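Local atomic coordinates of D-glucosaminate-6-phosphate ammonia lyase (Salmonella typhimurium, PDB entry 7LCE), a protein that belongs to the pyridoxal-phosphate-dependent enzymes of the aminotransferase-like fold and carries its cofactor on a lysine. Residues Val107-His112 and Gly168-Asp173. Sequence-based numbering, arbitrary orientation.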
loop_
_atom_site.group_PDB
_atom_site.type_symbol
_atom_site.label_atom_id
_atom_site.label_comp_id
_atom_site.label_asym_id
_atom_site.label_seq_id
_atom_site.Cartn_x
_atom_site.Cartn_y
_atom_site.Cartn_z
ATOM N N VAL A 107 -10.575 23.524 9.910
ATOM C CA VAL A 107 -11.114 24.213 8.744
ATOM C C VAL A 107 -11.029 25.714 8.976
ATOM O O VAL A 107 -11.569 26.231 9.962
ATOM C CB VAL A 107 -12.559 23.778 8.462
ATOM C CG1 VAL A 107 -13.176 24.672 7.410
ATOM C CG2 VAL A 107 -12.590 22.323 8.020
ATOM N N MET A 108 -10.368 26.420 8.060
ATOM C CA MET A 108 -10.220 27.862 8.165
ATOM C C MET A 108 -10.218 28.468 6.771
ATOM O O MET A 108 -10.038 27.771 5.768
ATOM C CB MET A 108 -8.942 28.241 8.917
ATOM C CG MET A 108 -7.674 27.801 8.221
ATOM S SD MET A 108 -6.198 28.263 9.141
ATOM C CE MET A 108 -6.267 30.050 9.054
ATOM N N LEU A 109 -10.431 29.781 6.720
ATOM C CA LEU A 109 -10.394 30.496 5.451
ATOM C C LEU A 109 -8.964 30.596 4.937
ATOM O O LEU A 109 -8.027 30.828 5.705
ATOM C CB LEU A 109 -10.973 31.901 5.616
ATOM C CG LEU A 109 -12.434 32.046 6.030
ATOM C CD1 LEU A 109 -12.798 33.518 6.123
ATOM C CD2 LEU A 109 -13.347 31.325 5.051
ATOM N N ARG A 110 -8.800 30.421 3.622
ATOM C CA ARG A 110 -7.488 30.632 3.018
ATOM C C ARG A 110 -7.020 32.067 3.222
ATOM O O ARG A 110 -5.829 32.318 3.438
ATOM C CB ARG A 110 -7.527 30.283 1.529
ATOM C CG ARG A 110 -6.269 30.684 0.769
ATOM C CD ARG A 110 -6.251 30.121 -0.641
ATOM N NE ARG A 110 -5.766 28.746 -0.666
ATOM C CZ ARG A 110 -6.548 27.679 -0.763
ATOM N NH1 ARG A 110 -7.861 27.791 -0.865
ATOM N NH2 ARG A 110 -5.996 26.470 -0.760
ATOM N N GLY A 111 -7.948 33.022 3.183
ATOM C CA GLY A 111 -7.604 34.401 3.465
ATOM C C GLY A 111 -7.157 34.656 4.889
ATOM O O GLY A 111 -6.649 35.746 5.172
ATOM N N HIS A 112 -7.343 33.690 5.788
ATOM C CA HIS A 112 -6.915 33.825 7.173
ATOM C C HIS A 112 -5.613 33.100 7.480
ATOM O O HIS A 112 -5.103 33.227 8.598
ATOM C CB HIS A 112 -8.011 33.318 8.114
ATOM C CG HIS A 112 -9.194 34.227 8.199
ATOM N ND1 HIS A 112 -10.235 34.016 9.076
ATOM C CD2 HIS A 112 -9.499 35.356 7.518
ATOM C CE1 HIS A 112 -11.131 34.976 8.933
ATOM N NE2 HIS A 112 -10.708 35.801 7.992
ATOM N N GLY A 168 -14.219 40.150 1.186
ATOM C CA GLY A 168 -14.423 38.900 0.488
ATOM C C GLY A 168 -14.468 37.673 1.368
ATOM O O GLY A 168 -14.738 36.576 0.860
ATOM N N MET A 169 -14.224 37.817 2.665
ATOM C CA MET A 169 -14.200 36.699 3.593
ATOM C C MET A 169 -15.541 36.570 4.305
ATOM O O MET A 169 -16.352 37.499 4.329
ATOM C CB MET A 169 -13.074 36.867 4.616
ATOM C CG MET A 169 -11.689 36.972 3.996
ATOM S SD MET A 169 -11.168 35.472 3.142
ATOM C CE MET A 169 -11.392 35.953 1.432
ATOM N N LEU A 170 -15.765 35.394 4.886
ATOM C CA LEU A 170 -16.993 35.134 5.619
ATOM C C LEU A 170 -16.983 35.865 6.959
ATOM O O LEU A 170 -15.932 36.215 7.503
ATOM C CB LEU A 170 -17.172 33.633 5.840
ATOM C CG LEU A 170 -17.353 32.793 4.577
ATOM C CD1 LEU A 170 -17.308 31.311 4.905
ATOM C CD2 LEU A 170 -18.662 33.149 3.897
ATOM N N SER A 171 -18.180 36.091 7.490
ATOM C CA SER A 171 -18.320 36.764 8.770
ATOM C C SER A 171 -18.171 35.772 9.916
ATOM O O SER A 171 -18.258 34.555 9.737
ATOM C CB SER A 171 -19.675 37.462 8.862
ATOM O OG SER A 171 -20.723 36.510 8.881
ATOM N N ILE A 172 -17.943 36.314 11.116
ATOM C CA ILE A 172 -17.860 35.471 12.307
ATOM C C ILE A 172 -19.180 34.751 12.544
ATOM O O ILE A 172 -19.201 33.636 13.080
ATOM C CB ILE A 172 -17.440 36.313 13.529
ATOM C CG1 ILE A 172 -17.361 35.444 14.787
ATOM C CG2 ILE A 172 -18.390 37.487 13.731
ATOM C CD1 ILE A 172 -16.346 34.326 14.692
ATOM N N ASP A 173 -20.297 35.362 12.138
ATOM C CA ASP A 173 -21.594 34.709 12.287
ATOM C C ASP A 173 -21.668 33.441 11.448
ATOM O O ASP A 173 -22.235 32.431 11.884
ATOM C CB ASP A 173 -22.717 35.673 11.897
ATOM C CG ASP A 173 -22.794 36.881 12.811
ATOM O OD1 ASP A 173 -22.602 36.717 14.036
ATOM O OD2 ASP A 173 -23.049 37.994 12.304
#
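At the end of strand 105-109, in the mixed, largely parallel sheet of the PLP aminotransferase-like fold, L109 packs against M169 and L170 of the loop that leads into helix 172-181. The strand runs straight into a 3-10 turn at 110-112, closed by a backbone hydrogen bond from H112 N to L109 O (2.9 Å). L109 CD1 touches the loop, 3.7 Å from M169 CB and 3.7 Å from the backbone N of L170. The same methyl also lies over one face of the H112 imidazole, offset toward the rim. M169 CB approaches H112 NE2 at 4.3 Å. The other methyl, L109 CD2, meets L170 CD1 at 4.0 Å. The side-chain contacts of L109 with M169 and L170 are apolar. The R110 side chain leads away from the loop and forms salt bridges with E133 of its own chain and E133 of the second subunit. H112 also meets Y158 edge-to-face, which ties the turn to strand 153-159. The M169 and L109 side chains lie alongside each other, pointing opposite ways. M169 bends at chi2 (-65°), which brings its sulfur over the turn. G111 has no side chain there, and M169 SD rests 3.7 Å from G111 CA.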